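Local coordinates for oxidoreductase (Methanosarcina mazei, PDB 3KA7), which binds FAD and is probably an oxidoreductase of the flavin-containing amine oxidase family, built on a Rossmann-type nucleotide-binding fold, at residues A[66-69]-A[70-74]; A[113-116]-A[117-121]; A[139-142]-A[143-147]; A[197-200]-A[201-205]. All coordinates share one frame; numbering follows the deposited sequence.

Contact 1: A[66-69]-A[70-74]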
ATOM      1  N   ALA A  66       4.178 -12.584   0.051  1.00 13.45           N
ATOM      2  CA  ALA A  66       5.192 -13.545  -0.361  1.00 14.16           C
ATOM      3  C   ALA A  66       4.696 -14.951  -0.091  1.00 14.77           C
ATOM      4  O   ALA A  66       4.906 -15.865  -0.899  1.00 14.74           O
ATOM      5  CB  ALA A  66       6.520 -13.293   0.362  1.00 14.63           C
ATOM      6  N   CYS A  67       4.023 -15.129   1.042  1.00 14.76           N
ATOM      7  CA  CYS A  67       3.478 -16.439   1.387  1.00 16.42           C
ATOM      8  C   CYS A  67       2.378 -16.877   0.420  1.00 15.47           C
ATOM      9  O   CYS A  67       2.350 -18.027  -0.031  1.00 15.36           O
ATOM     10  CB  CYS A  67       2.944 -16.423   2.810  1.00 16.94           C
ATOM     11  SG  CYS A  67       4.261 -16.208   4.012  1.00 24.18           S
ATOM     12  N   PHE A  68       1.466 -15.960   0.103  1.00 14.30           N
ATOM     13  CA  PHE A  68       0.420 -16.238  -0.893  1.00 14.13           C
ATOM     14  C   PHE A  68       1.031 -16.710  -2.214  1.00 14.12           C
ATOM     15  O   PHE A  68       0.573 -17.694  -2.818  1.00 13.54           O
ATOM     16  CB  PHE A  68      -0.410 -14.972  -1.139  1.00 13.83           C
ATOM     17  CG  PHE A  68      -1.816 -15.242  -1.639  1.00 14.03           C
ATOM     18  CD1 PHE A  68      -2.919 -14.986  -0.827  1.00 14.91           C
ATOM     19  CD2 PHE A  68      -2.035 -15.727  -2.927  1.00 12.80           C
ATOM     20  CE1 PHE A  68      -4.219 -15.209  -1.293  1.00 14.33           C
ATOM     21  CE2 PHE A  68      -3.329 -15.957  -3.391  1.00 13.82           C
ATOM     22  CZ  PHE A  68      -4.423 -15.700  -2.565  1.00 15.38           C
ATOM     23  N   LEU A  69       2.062 -15.998  -2.663  1.00 13.82           N
ATOM     24  CA  LEU A  69       2.733 -16.338  -3.908  1.00 14.87           C
ATOM     25  C   LEU A  69       3.301 -17.763  -3.879  1.00 15.37           C
ATOM     26  O   LEU A  69       3.170 -18.503  -4.853  1.00 15.57           O
ATOM     27  CB  LEU A  69       3.833 -15.324  -4.215  1.00 14.60           C
ATOM     28  CG  LEU A  69       3.326 -13.913  -4.573  1.00 15.47           C
ATOM     29  CD1 LEU A  69       4.469 -12.898  -4.731  1.00 14.84           C
ATOM     30  CD2 LEU A  69       2.509 -13.973  -5.840  1.00 16.17           C
ATOM     31  N   LYS A  70       3.939 -18.146  -2.776  1.00 15.80           N
ATOM     32  CA  LYS A  70       4.395 -19.537  -2.644  1.00 16.88           C
ATOM     33  C   LYS A  70       3.226 -20.534  -2.610  1.00 17.32           C
ATOM     34  O   LYS A  70       3.318 -21.635  -3.169  1.00 17.49           O
ATOM     35  CB  LYS A  70       5.270 -19.708  -1.400  1.00 17.68           C
ATOM     36  CG  LYS A  70       6.600 -18.981  -1.470  1.00 19.58           C
ATOM     37  CD  LYS A  70       7.482 -19.357  -0.271  1.00 22.97           C
ATOM     38  CE  LYS A  70       8.857 -18.708  -0.359  1.00 25.41           C
ATOM     39  NZ  LYS A  70       9.653 -18.970   0.885  1.00 27.06           N
ATOM     40  N   GLU A  71       2.129 -20.162  -1.957  1.00 17.04           N
ATOM     41  CA  GLU A  71       0.967 -21.050  -1.875  1.00 17.86           C
ATOM     42  C   GLU A  71       0.331 -21.371  -3.226  1.00 17.24           C
ATOM     43  O   GLU A  71      -0.202 -22.477  -3.427  1.00 17.11           O
ATOM     44  CB  GLU A  71      -0.074 -20.473  -0.926  1.00 18.40           C
ATOM     45  CG  GLU A  71       0.387 -20.508   0.529  1.00 21.66           C
ATOM     46  CD  GLU A  71      -0.614 -19.894   1.490  1.00 25.86           C
ATOM     47  OE1 GLU A  71      -1.386 -18.993   1.084  1.00 28.87           O
ATOM     48  OE2 GLU A  71      -0.621 -20.304   2.667  1.00 29.03           O
ATOM     49  N   VAL A  72       0.364 -20.406  -4.143  1.00 16.57           N
ATOM     50  CA  VAL A  72      -0.186 -20.613  -5.487  1.00 16.55           C
ATOM     51  C   VAL A  72       0.914 -20.992  -6.476  1.00 17.22           C
ATOM     52  O   VAL A  72       0.691 -21.065  -7.688  1.00 16.42           O
ATOM     53  CB  VAL A  72      -1.000 -19.396  -5.993  1.00 16.29           C
ATOM     54  CG1 VAL A  72      -2.214 -19.151  -5.082  1.00 15.15           C
ATOM     55  CG2 VAL A  72      -0.119 -18.156  -6.101  1.00 15.71           C
ATOM     56  N   GLU A  73       2.106 -21.234  -5.941  1.00 17.84           N
ATOM     57  CA  GLU A  73       3.247 -21.647  -6.756  1.00 19.46           C
ATOM     58  C   GLU A  73       3.624 -20.627  -7.811  1.00 19.64           C
ATOM     59  O   GLU A  73       4.044 -20.989  -8.919  1.00 19.42           O
ATOM     60  CB  GLU A  73       2.977 -22.998  -7.418  1.00 19.99           C
ATOM     61  CG  GLU A  73       2.964 -24.153  -6.442  1.00 23.87           C
ATOM     62  CD  GLU A  73       2.773 -25.482  -7.136  1.00 28.11           C
ATOM     63  OE1 GLU A  73       1.621 -25.805  -7.501  1.00 30.77           O
ATOM     64  OE2 GLU A  73       3.779 -26.206  -7.318  1.00 31.56           O
ATOM     65  N   ALA A  74       3.475 -19.348  -7.483  1.00 19.83           N
ATOM     66  CA  ALA A  74       3.947 -18.307  -8.374  1.00 20.35           C
ATOM     67  C   ALA A  74       5.451 -18.213  -8.189  1.00 20.81           C
ATOM     68  O   ALA A  74       5.972 -18.470  -7.099  1.00 21.95           O
ATOM     69  CB  ALA A  74       3.273 -16.977  -8.064  1.00 20.19           C
TER

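Contact 2: A[113-116]-A[117-121]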
ATOM      1  N   LEU A 113      17.153   9.833  21.860  1.00 17.18           N
ATOM      2  CA  LEU A 113      16.459  10.252  23.075  1.00 16.27           C
ATOM      3  C   LEU A 113      17.435  10.353  24.247  1.00 16.08           C
ATOM      4  O   LEU A 113      18.529   9.800  24.191  1.00 15.77           O
ATOM      5  CB  LEU A 113      15.388   9.219  23.424  1.00 16.13           C
ATOM      6  CG  LEU A 113      14.212   9.030  22.461  1.00 15.88           C
ATOM      7  CD1 LEU A 113      13.420   7.774  22.851  1.00 14.52           C
ATOM      8  CD2 LEU A 113      13.322  10.234  22.498  1.00 15.34           C
ATOM      9  N   SER A 114      17.024  11.049  25.304  1.00 15.75           N
ATOM     10  CA  SER A 114      17.751  11.025  26.577  1.00 15.47           C
ATOM     11  C   SER A 114      17.872   9.589  27.090  1.00 15.69           C
ATOM     12  O   SER A 114      17.118   8.706  26.672  1.00 15.39           O
ATOM     13  CB  SER A 114      17.000  11.855  27.603  1.00 15.62           C
ATOM     14  OG  SER A 114      15.774  11.220  27.921  1.00 15.48           O
ATOM     15  N   TYR A 115      18.809   9.343  28.001  1.00 15.23           N
ATOM     16  CA  TYR A 115      18.954   8.004  28.562  1.00 15.49           C
ATOM     17  C   TYR A 115      17.644   7.540  29.196  1.00 15.03           C
ATOM     18  O   TYR A 115      17.201   6.412  28.985  1.00 14.97           O
ATOM     19  CB  TYR A 115      20.051   7.983  29.624  1.00 15.62           C
ATOM     20  CG  TYR A 115      20.395   6.589  30.061  1.00 17.67           C
ATOM     21  CD1 TYR A 115      21.266   5.816  29.312  1.00 19.90           C
ATOM     22  CD2 TYR A 115      19.849   6.042  31.216  1.00 19.43           C
ATOM     23  CE1 TYR A 115      21.601   4.544  29.700  1.00 21.78           C
ATOM     24  CE2 TYR A 115      20.174   4.754  31.609  1.00 21.74           C
ATOM     25  CZ  TYR A 115      21.047   4.016  30.840  1.00 22.49           C
ATOM     26  OH  TYR A 115      21.399   2.736  31.208  1.00 26.24           O
ATOM     27  N   LYS A 116      17.038   8.418  29.988  1.00 14.84           N
ATOM     28  CA  LYS A 116      15.749   8.141  30.634  1.00 15.59           C
ATOM     29  C   LYS A 116      14.707   7.677  29.609  1.00 15.11           C
ATOM     30  O   LYS A 116      14.070   6.631  29.771  1.00 14.63           O
ATOM     31  CB  LYS A 116      15.233   9.411  31.319  1.00 15.79           C
ATOM     32  CG  LYS A 116      13.966   9.201  32.132  1.00 19.70           C
ATOM     33  CD  LYS A 116      13.467  10.489  32.780  1.00 25.16           C
ATOM     34  CE  LYS A 116      12.717  11.361  31.778  1.00 28.05           C
ATOM     35  NZ  LYS A 116      11.822  12.369  32.446  1.00 30.40           N
ATOM     36  N   ASP A 117      14.558   8.446  28.539  1.00 14.83           N
ATOM     37  CA  ASP A 117      13.555   8.135  27.512  1.00 15.33           C
ATOM     38  C   ASP A 117      13.899   6.876  26.732  1.00 15.19           C
ATOM     39  O   ASP A 117      13.019   6.093  26.387  1.00 14.89           O
ATOM     40  CB  ASP A 117      13.375   9.318  26.570  1.00 15.62           C
ATOM     41  CG  ASP A 117      12.605  10.450  27.206  1.00 17.36           C
ATOM     42  OD1 ASP A 117      12.028  10.242  28.299  1.00 20.02           O
ATOM     43  OD2 ASP A 117      12.577  11.551  26.619  1.00 19.51           O
ATOM     44  N   ARG A 118      15.182   6.683  26.461  1.00 14.93           N
ATOM     45  CA  ARG A 118      15.647   5.481  25.781  1.00 15.35           C
ATOM     46  C   ARG A 118      15.314   4.230  26.583  1.00 14.63           C
ATOM     47  O   ARG A 118      14.857   3.237  26.030  1.00 13.98           O
ATOM     48  CB  ARG A 118      17.156   5.560  25.544  1.00 15.69           C
ATOM     49  CG  ARG A 118      17.709   4.358  24.821  1.00 19.03           C
ATOM     50  CD  ARG A 118      18.934   4.737  24.011  1.00 24.39           C
ATOM     51  NE  ARG A 118      20.074   5.109  24.845  1.00 27.14           N
ATOM     52  CZ  ARG A 118      20.383   6.355  25.185  1.00 28.97           C
ATOM     53  NH1 ARG A 118      19.622   7.362  24.780  1.00 29.54           N
ATOM     54  NH2 ARG A 118      21.459   6.595  25.936  1.00 30.12           N
HETATM   55  N   MSE A 119      15.566   4.271  27.891  1.00 13.99           N
HETATM   56  CA  MSE A 119      15.283   3.121  28.730  1.00 14.17           C
HETATM   57  C   MSE A 119      13.775   2.886  28.823  1.00 13.78           C
HETATM   58  O   MSE A 119      13.330   1.747  28.881  1.00 13.79           O
HETATM   59  CB  MSE A 119      15.899   3.280  30.132  1.00 14.43           C
HETATM   60  CG  MSE A 119      17.432   3.215  30.173  1.00 16.87           C
HETATM   61 SE   MSE A 119      18.220   1.703  29.234  1.00 23.27          SE
HETATM   62  CE  MSE A 119      18.544   2.550  27.526  1.00 22.85           C
ATOM     63  N   LYS A 120      12.985   3.955  28.840  1.00 13.55           N
ATOM     64  CA  LYS A 120      11.537   3.770  28.861  1.00 13.33           C
ATOM     65  C   LYS A 120      11.114   3.040  27.583  1.00 13.20           C
ATOM     66  O   LYS A 120      10.353   2.070  27.635  1.00 12.94           O
ATOM     67  CB  LYS A 120      10.793   5.101  29.029  1.00 13.65           C
ATOM     68  CG  LYS A 120       9.293   4.936  29.349  1.00 15.40           C
ATOM     69  CD  LYS A 120       8.657   6.238  29.792  1.00 16.60           C
ATOM     70  CE  LYS A 120       7.171   6.048  30.051  1.00 18.68           C
ATOM     71  NZ  LYS A 120       6.549   7.306  30.561  1.00 16.67           N
ATOM     72  N   ILE A 121      11.633   3.482  26.446  1.00 12.75           N
ATOM     73  CA  ILE A 121      11.279   2.834  25.180  1.00 13.33           C
ATOM     74  C   ILE A 121      11.722   1.368  25.173  1.00 12.57           C
ATOM     75  O   ILE A 121      10.985   0.495  24.715  1.00 12.49           O
ATOM     76  CB  ILE A 121      11.863   3.597  23.963  1.00 13.71           C
ATOM     77  CG1 ILE A 121      11.172   4.962  23.777  1.00 14.75           C
ATOM     78  CG2 ILE A 121      11.787   2.745  22.704  1.00 14.61           C
ATOM     79  CD1 ILE A 121       9.643   4.942  23.602  1.00 16.66           C
TER
HETATM   80  O   HOH W   1      14.554  12.490  25.081  1.00 17.37           O

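Contact 3: A[139-142]-A[143-147]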
ATOM      1  N   GLN A 139      -0.229   9.196  17.949  1.00 11.10           N
ATOM      2  CA  GLN A 139       0.394  10.431  18.424  1.00 12.16           C
ATOM      3  C   GLN A 139       0.034  10.673  19.881  1.00 11.87           C
ATOM      4  O   GLN A 139       0.892  11.023  20.701  1.00 12.24           O
ATOM      5  CB  GLN A 139      -0.066  11.617  17.587  1.00 12.65           C
ATOM      6  CG  GLN A 139       0.488  12.948  18.085  1.00 15.40           C
ATOM      7  CD  GLN A 139       0.183  14.096  17.138  1.00 18.71           C
ATOM      8  OE1 GLN A 139       0.640  14.110  16.000  1.00 19.45           O
ATOM      9  NE2 GLN A 139      -0.592  15.063  17.610  1.00 21.75           N
ATOM     10  N   ALA A 140      -1.244  10.484  20.202  1.00 12.29           N
ATOM     11  CA  ALA A 140      -1.716  10.713  21.557  1.00 12.40           C
ATOM     12  C   ALA A 140      -1.011   9.763  22.512  1.00 12.00           C
ATOM     13  O   ALA A 140      -0.592  10.176  23.592  1.00 13.02           O
ATOM     14  CB  ALA A 140      -3.218  10.537  21.648  1.00 12.93           C
ATOM     15  N   TRP A 141      -0.895   8.491  22.131  1.00 11.70           N
ATOM     16  CA  TRP A 141      -0.194   7.518  22.983  1.00 11.37           C
ATOM     17  C   TRP A 141       1.291   7.871  23.187  1.00 11.92           C
ATOM     18  O   TRP A 141       1.789   7.882  24.315  1.00 11.88           O
ATOM     19  CB  TRP A 141      -0.357   6.075  22.464  1.00 10.86           C
ATOM     20  CG  TRP A 141       0.353   5.107  23.324  1.00 10.90           C
ATOM     21  CD1 TRP A 141      -0.100   4.548  24.491  1.00 10.94           C
ATOM     22  CD2 TRP A 141       1.673   4.594  23.121  1.00 10.56           C
ATOM     23  NE1 TRP A 141       0.861   3.716  25.020  1.00 11.57           N
ATOM     24  CE2 TRP A 141       1.960   3.732  24.202  1.00 10.94           C
ATOM     25  CE3 TRP A 141       2.636   4.771  22.125  1.00 13.62           C
ATOM     26  CZ2 TRP A 141       3.171   3.053  24.315  1.00 10.73           C
ATOM     27  CZ3 TRP A 141       3.850   4.094  22.246  1.00 12.75           C
ATOM     28  CH2 TRP A 141       4.097   3.244  23.330  1.00 12.35           C
ATOM     29  N   ILE A 142       2.001   8.181  22.106  1.00 11.80           N
ATOM     30  CA  ILE A 142       3.400   8.532  22.233  1.00 12.53           C
ATOM     31  C   ILE A 142       3.551   9.673  23.235  1.00 13.54           C
ATOM     32  O   ILE A 142       4.381   9.600  24.144  1.00 14.13           O
ATOM     33  CB  ILE A 142       4.004   8.979  20.888  1.00 12.01           C
ATOM     34  CG1 ILE A 142       4.099   7.776  19.941  1.00 10.68           C
ATOM     35  CG2 ILE A 142       5.389   9.588  21.119  1.00 13.40           C
ATOM     36  CD1 ILE A 142       4.459   8.155  18.498  1.00 11.18           C
ATOM     37  N   LYS A 143       2.726  10.699  23.077  1.00 14.08           N
ATOM     38  CA  LYS A 143       2.795  11.897  23.923  1.00 15.81           C
ATOM     39  C   LYS A 143       2.566  11.572  25.399  1.00 16.34           C
ATOM     40  O   LYS A 143       3.105  12.245  26.292  1.00 16.78           O
ATOM     41  CB  LYS A 143       1.792  12.952  23.441  1.00 15.94           C
ATOM     42  CG  LYS A 143       2.204  13.656  22.153  1.00 17.98           C
ATOM     43  CD  LYS A 143       1.286  14.818  21.835  1.00 21.90           C
ATOM     44  CE  LYS A 143       1.707  15.502  20.542  1.00 24.38           C
ATOM     45  NZ  LYS A 143       0.972  16.787  20.345  1.00 27.11           N
ATOM     46  N   SER A 144       1.774  10.539  25.656  1.00 16.29           N
ATOM     47  CA  SER A 144       1.502  10.116  27.031  1.00 16.33           C
ATOM     48  C   SER A 144       2.730   9.421  27.637  1.00 16.40           C
ATOM     49  O   SER A 144       2.838   9.287  28.862  1.00 16.74           O
ATOM     50  CB  SER A 144       0.271   9.201  27.082  1.00 16.44           C
ATOM     51  OG  SER A 144       0.571   7.895  26.591  1.00 15.57           O
ATOM     52  N   GLN A 145       3.659   8.992  26.778  1.00 16.18           N
ATOM     53  CA  GLN A 145       4.825   8.207  27.207  1.00 16.17           C
ATOM     54  C   GLN A 145       6.132   9.008  27.290  1.00 16.67           C
ATOM     55  O   GLN A 145       6.905   8.863  28.249  1.00 16.55           O
ATOM     56  CB  GLN A 145       5.038   7.016  26.268  1.00 15.79           C
ATOM     57  CG  GLN A 145       3.877   6.030  26.279  1.00 15.71           C
ATOM     58  CD  GLN A 145       3.574   5.575  27.677  1.00 16.38           C
ATOM     59  OE1 GLN A 145       4.418   4.971  28.336  1.00 16.62           O
ATOM     60  NE2 GLN A 145       2.370   5.874  28.153  1.00 17.59           N
ATOM     61  N   VAL A 146       6.383   9.818  26.265  1.00 17.33           N
ATOM     62  CA  VAL A 146       7.625  10.579  26.121  1.00 18.49           C
ATOM     63  C   VAL A 146       7.308  11.963  25.532  1.00 18.92           C
ATOM     64  O   VAL A 146       6.553  12.062  24.558  1.00 19.02           O
ATOM     65  CB  VAL A 146       8.614   9.844  25.173  1.00 18.55           C
ATOM     66  CG1 VAL A 146       9.859  10.693  24.938  1.00 19.65           C
ATOM     67  CG2 VAL A 146       8.978   8.465  25.736  1.00 19.18           C
ATOM     68  N   SER A 147       7.874  13.021  26.116  1.00 19.12           N
ATOM     69  CA  SER A 147       7.582  14.396  25.668  1.00 19.63           C
ATOM     70  C   SER A 147       8.453  14.863  24.488  1.00 18.84           C
ATOM     71  O   SER A 147       8.072  15.769  23.750  1.00 18.99           O
ATOM     72  CB  SER A 147       7.679  15.394  26.831  1.00 19.94           C
ATOM     73  OG  SER A 147       9.034  15.677  27.171  1.00 23.38           O
TER

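Contact 4: A[197-200]-A[201-205]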
ATOM      1  N   GLY A 197       6.795  -7.752 -11.890  1.00 12.39           N
ATOM      2  CA  GLY A 197       7.314  -9.106 -11.685  1.00 12.53           C
ATOM      3  C   GLY A 197       6.288  -9.977 -10.987  1.00 12.58           C
ATOM      4  O   GLY A 197       6.107 -11.155 -11.329  1.00 12.36           O
ATOM      5  N   ILE A 198       5.609  -9.395 -10.000  1.00 11.84           N
ATOM      6  CA  ILE A 198       4.601 -10.111  -9.237  1.00 12.09           C
ATOM      7  C   ILE A 198       3.344 -10.331 -10.078  1.00 12.08           C
ATOM      8  O   ILE A 198       2.762 -11.426 -10.078  1.00 11.86           O
ATOM      9  CB  ILE A 198       4.281  -9.359  -7.913  1.00 11.67           C
ATOM     10  CG1 ILE A 198       5.494  -9.449  -6.970  1.00 13.54           C
ATOM     11  CG2 ILE A 198       3.012  -9.914  -7.248  1.00 11.15           C
ATOM     12  CD1 ILE A 198       5.439  -8.503  -5.794  1.00 16.62           C
ATOM     13  N   ILE A 199       2.935  -9.286 -10.796  1.00 12.17           N
ATOM     14  CA  ILE A 199       1.782  -9.344 -11.690  1.00 12.57           C
ATOM     15  C   ILE A 199       1.982 -10.443 -12.737  1.00 13.04           C
ATOM     16  O   ILE A 199       1.110 -11.291 -12.930  1.00 12.84           O
ATOM     17  CB  ILE A 199       1.529  -7.970 -12.377  1.00 12.50           C
ATOM     18  CG1 ILE A 199       1.305  -6.878 -11.317  1.00 12.25           C
ATOM     19  CG2 ILE A 199       0.294  -8.030 -13.301  1.00 13.10           C
ATOM     20  CD1 ILE A 199       0.134  -7.178 -10.400  1.00 10.96           C
ATOM     21  N   ASP A 200       3.144 -10.440 -13.389  1.00 14.09           N
ATOM     22  CA  ASP A 200       3.445 -11.449 -14.412  1.00 15.19           C
ATOM     23  C   ASP A 200       3.391 -12.873 -13.833  1.00 14.96           C
ATOM     24  O   ASP A 200       2.839 -13.797 -14.451  1.00 15.35           O
ATOM     25  CB  ASP A 200       4.837 -11.201 -14.994  1.00 15.83           C
ATOM     26  CG  ASP A 200       4.875 -10.044 -15.971  1.00 18.12           C
ATOM     27  OD1 ASP A 200       3.809  -9.504 -16.316  1.00 20.39           O
ATOM     28  OD2 ASP A 200       5.990  -9.687 -16.413  1.00 20.36           O
ATOM     29  N   ALA A 201       3.977 -13.054 -12.657  1.00 14.79           N
ATOM     30  CA  ALA A 201       3.992 -14.363 -12.001  1.00 14.38           C
ATOM     31  C   ALA A 201       2.583 -14.879 -11.725  1.00 13.87           C
ATOM     32  O   ALA A 201       2.296 -16.061 -11.928  1.00 13.96           O
ATOM     33  CB  ALA A 201       4.819 -14.322 -10.701  1.00 14.61           C
ATOM     34  N   LEU A 202       1.698 -13.997 -11.261  1.00 12.99           N
ATOM     35  CA  LEU A 202       0.320 -14.389 -11.015  1.00 12.67           C
ATOM     36  C   LEU A 202      -0.431 -14.708 -12.306  1.00 13.21           C
ATOM     37  O   LEU A 202      -1.250 -15.622 -12.343  1.00 12.29           O
ATOM     38  CB  LEU A 202      -0.414 -13.280 -10.262  1.00 12.30           C
ATOM     39  CG  LEU A 202       0.015 -13.149  -8.804  1.00 11.54           C
ATOM     40  CD1 LEU A 202      -0.479 -11.811  -8.222  1.00  9.84           C
ATOM     41  CD2 LEU A 202      -0.514 -14.335  -7.975  1.00 12.14           C
ATOM     42  N   GLU A 203      -0.173 -13.932 -13.356  1.00 13.85           N
ATOM     43  CA  GLU A 203      -0.819 -14.196 -14.640  1.00 15.39           C
ATOM     44  C   GLU A 203      -0.420 -15.572 -15.160  1.00 15.43           C
ATOM     45  O   GLU A 203      -1.237 -16.290 -15.727  1.00 15.34           O
ATOM     46  CB  GLU A 203      -0.463 -13.124 -15.661  1.00 15.63           C
ATOM     47  CG  GLU A 203      -1.127 -11.780 -15.380  1.00 20.33           C
ATOM     48  CD  GLU A 203      -0.627 -10.681 -16.304  1.00 25.68           C
ATOM     49  OE1 GLU A 203       0.590 -10.644 -16.619  1.00 30.91           O
ATOM     50  OE2 GLU A 203      -1.446  -9.842 -16.713  1.00 29.84           O
ATOM     51  N   THR A 204       0.837 -15.933 -14.959  1.00 15.81           N
ATOM     52  CA  THR A 204       1.309 -17.271 -15.347  1.00 16.18           C
ATOM     53  C   THR A 204       0.547 -18.398 -14.645  1.00 16.16           C
ATOM     54  O   THR A 204       0.148 -19.382 -15.278  1.00 15.77           O
ATOM     55  CB  THR A 204       2.827 -17.404 -15.111  1.00 16.89           C
ATOM     56  OG1 THR A 204       3.509 -16.484 -15.972  1.00 17.00           O
ATOM     57  CG2 THR A 204       3.301 -18.818 -15.427  1.00 16.89           C
ATOM     58  N   VAL A 205       0.335 -18.256 -13.340  1.00 15.44           N
ATOM     59  CA  VAL A 205      -0.388 -19.253 -12.547  1.00 15.59           C
ATOM     60  C   VAL A 205      -1.847 -19.340 -12.977  1.00 15.70           C
ATOM     61  O   VAL A 205      -2.419 -20.428 -13.092  1.00 15.16           O
ATOM     62  CB  VAL A 205      -0.313 -18.906 -11.038  1.00 15.47           C
ATOM     63  CG1 VAL A 205      -1.229 -19.817 -10.217  1.00 16.21           C
ATOM     64  CG2 VAL A 205       1.123 -18.994 -10.558  1.00 15.33           C
TER
HETATM   65  O   HOH W   2       1.529  -8.184 -16.528  1.00 36.43           O

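Contact 1: A[66-69]-A[70-74]
L69 and A74 meet where helix 64-71 is closed by a Schellman motif. The amide of A74 reaches back to L69 O at 2.8 Å, and E73 N bonds to K70 O at 3.1 Å. E73 is the C-prime residue, and its positive phi (60°) turns the chain off the helix axis. L69 can be followed outward from the backbone. Its CB is still beside the next peptide, 3.2 Å from K70 N; CG lies anti to the carbonyl carbon (chi1 -68°), and from there the CD2 branch reaches the methyl of A74, with L69 CD2 3.8 Å from A74 CB. A leucine suits the spot because it also reaches L202 of helix 195-208, the helix whose A201 and V205 receive A74. The small methyl of A74 fits the close approach of the chain to that neighbour.

F68 and V72 form the other apolar pair, one turn apart. The ring is swung anti to its backbone N (chi1 -155°) and meets V72 CG1 obliquely; its flat, wide surface also serves helices 10-21 and 408-421, through L14, R18, V416 and M417. On the exposed side, the extended chain of E71 lies over the backbone, with CG 3.2 Å from C67 O. At the last helical turn V72 N bonds to F68 O at 3.0 Å, while V72 CG1 sits 3.8 Å from F68 CE2.

Contact 2: A[113-116]-A[117-121]
S114 caps the start of helix 115-127: its OG accepts from D117 N at 3.1 Å, with an N-H...O angle of 161°. Serine suits an N-cap because its short side chain can fold back to a first-turn amide; here chi1 of 68° places OG between the backbone N and the carbonyl carbon. A water bridges the two residues, accepting from S114 N and donating to D117 OD2 at 2.7 Å.

The tight side lies beneath this cap. L113 CB packs on D117 CB, and L113 CD1 crosses I121 CG1 at 3.7 Å, the two chains at about a right angle. Both branched residues are buried against L151 of helix 149-163, and L113 also meets W150.

The outer side is the more solvent-facing one, with Y115 exposed and R118 and M119 partly so. Selenomethionine M119, bent at chi2 and chi3, lays CG over one face of the Y115 ring, 3.9 Å from the centroid, as a CH-pi contact; its SE stands obliquely to the same ring in a Met-aromatic contact. R118 comes to that ring at its edge, NH2 being 3.5 Å from Y115 CD1, with guanidinium and ring planes 89° apart. Its other branch turns back to the chain before the helix, placing NH1 2.7 Å from L113 O. The apolar underside thus packs on helix 149-163; separately, the helix dipole would probably favour D117 as an anion.

Contact 3: A[139-142]-A[143-147]
The W141 indole carries Q145 on one face: Q145 CG stands over the six-membered ring, 3.8 Å from its centroid and 22° off the normal, as a CH-pi contact. The Q145 chain is bent at chi2 (-54°), and its amide ends with its plane within 11° of the ring's. Its NE2 then donates to S144 OG at 3.1 Å, with that oxygen in the amide plane. F176 meets the indole edge-to-face, and P133 and L124 also touch this large ring.

The hydroxyl of S144 is thus bonded twice, since it donates to W141 O at 2.6 Å, in the carbonyl plane and on a lone pair. Serine fits here because its short arm can fold back on the backbone of its own helix. Away from the indole, extended Q139 and K143 run side by side, pointing the same way, with CG of Q139 3.7 Å from CE of K143. I142 faces inward, packing on L151, I152 and A155 of helix 149-163.

I142 O accepts from two amides: Q145 N from above the carbonyl plane, and V146 N at 2.9 Å. Such a carbonyl, shared by i+3 and i+4 amides, is common where an alpha-helix tightens in its last turn, as seems to happen in helix 138-145.

Contact 4: A[197-200]-A[201-205]
D200 and E203, three residues apart on helix 195-208, have side chains that cross obliquely; this alpha-helix packs against helix 10-21, which follows the first strand of the Rossmann-type fold. Their carboxylates lie nearly parallel, planes 7° apart, and D200 OD1 comes within 3.4 Å of E203 OE1. Two negative oxygens this close would repel, but a water donates to both, with 2.6 Å to D200 OD1 and 2.6 Å to E203 OE1. Each acid also has a second partner: K196 forms a salt bridge with D200 OD1, and T35 OG1 is hydrogen-bonded to E203 OE2. These contacts would offset the repulsion and hold the pair in place. Acids suit this side of the helix because it is only partly buried.

Beyond the carboxylates, the aliphatic stem of E203 is steered by the helix. CG lies anti to the carbonyl carbon (chi1 -72°), which sets it 3.4 Å from I199 O, and E203 CD passes I199 CG2. I199 itself turns to L13 and T35, its side chain about 7 Å from the bound FAD.

The buried side is aliphatic. I198 and L202 lie side by side, pointing the same way, and L202 runs on to L10, L14 and A17 of helix 10-21. A201 takes less room, its methyl over the backbone 3.5 Å from G197 O. The closest side-chain approach of the aliphatic pair is I198 CG2 to L202 CD1, at 4.1 Å.

Each contact is local, between neighbouring turns or at a helix end, so none closes a long loop; along the chain the four follow in series, without nesting or crossing. Contact 1 ends helix 64-71. Contact 2 begins helix 115-127, and contact 3 covers the last turn or so of the next helix, 138-145; the two touch, K120 NZ lying 2.8 Å from Q145 O in a probable hydrogen bond and D117 packing on V146. Contact 4, within helix 195-208 further along the chain, returns to contact 1, their centres about 11 Å apart, with V205 against V72 and A74. One pair thus belongs to the helices near FAD, the other to a distant helical region; centres of contacts 2 and 4 are about 46 Å apart.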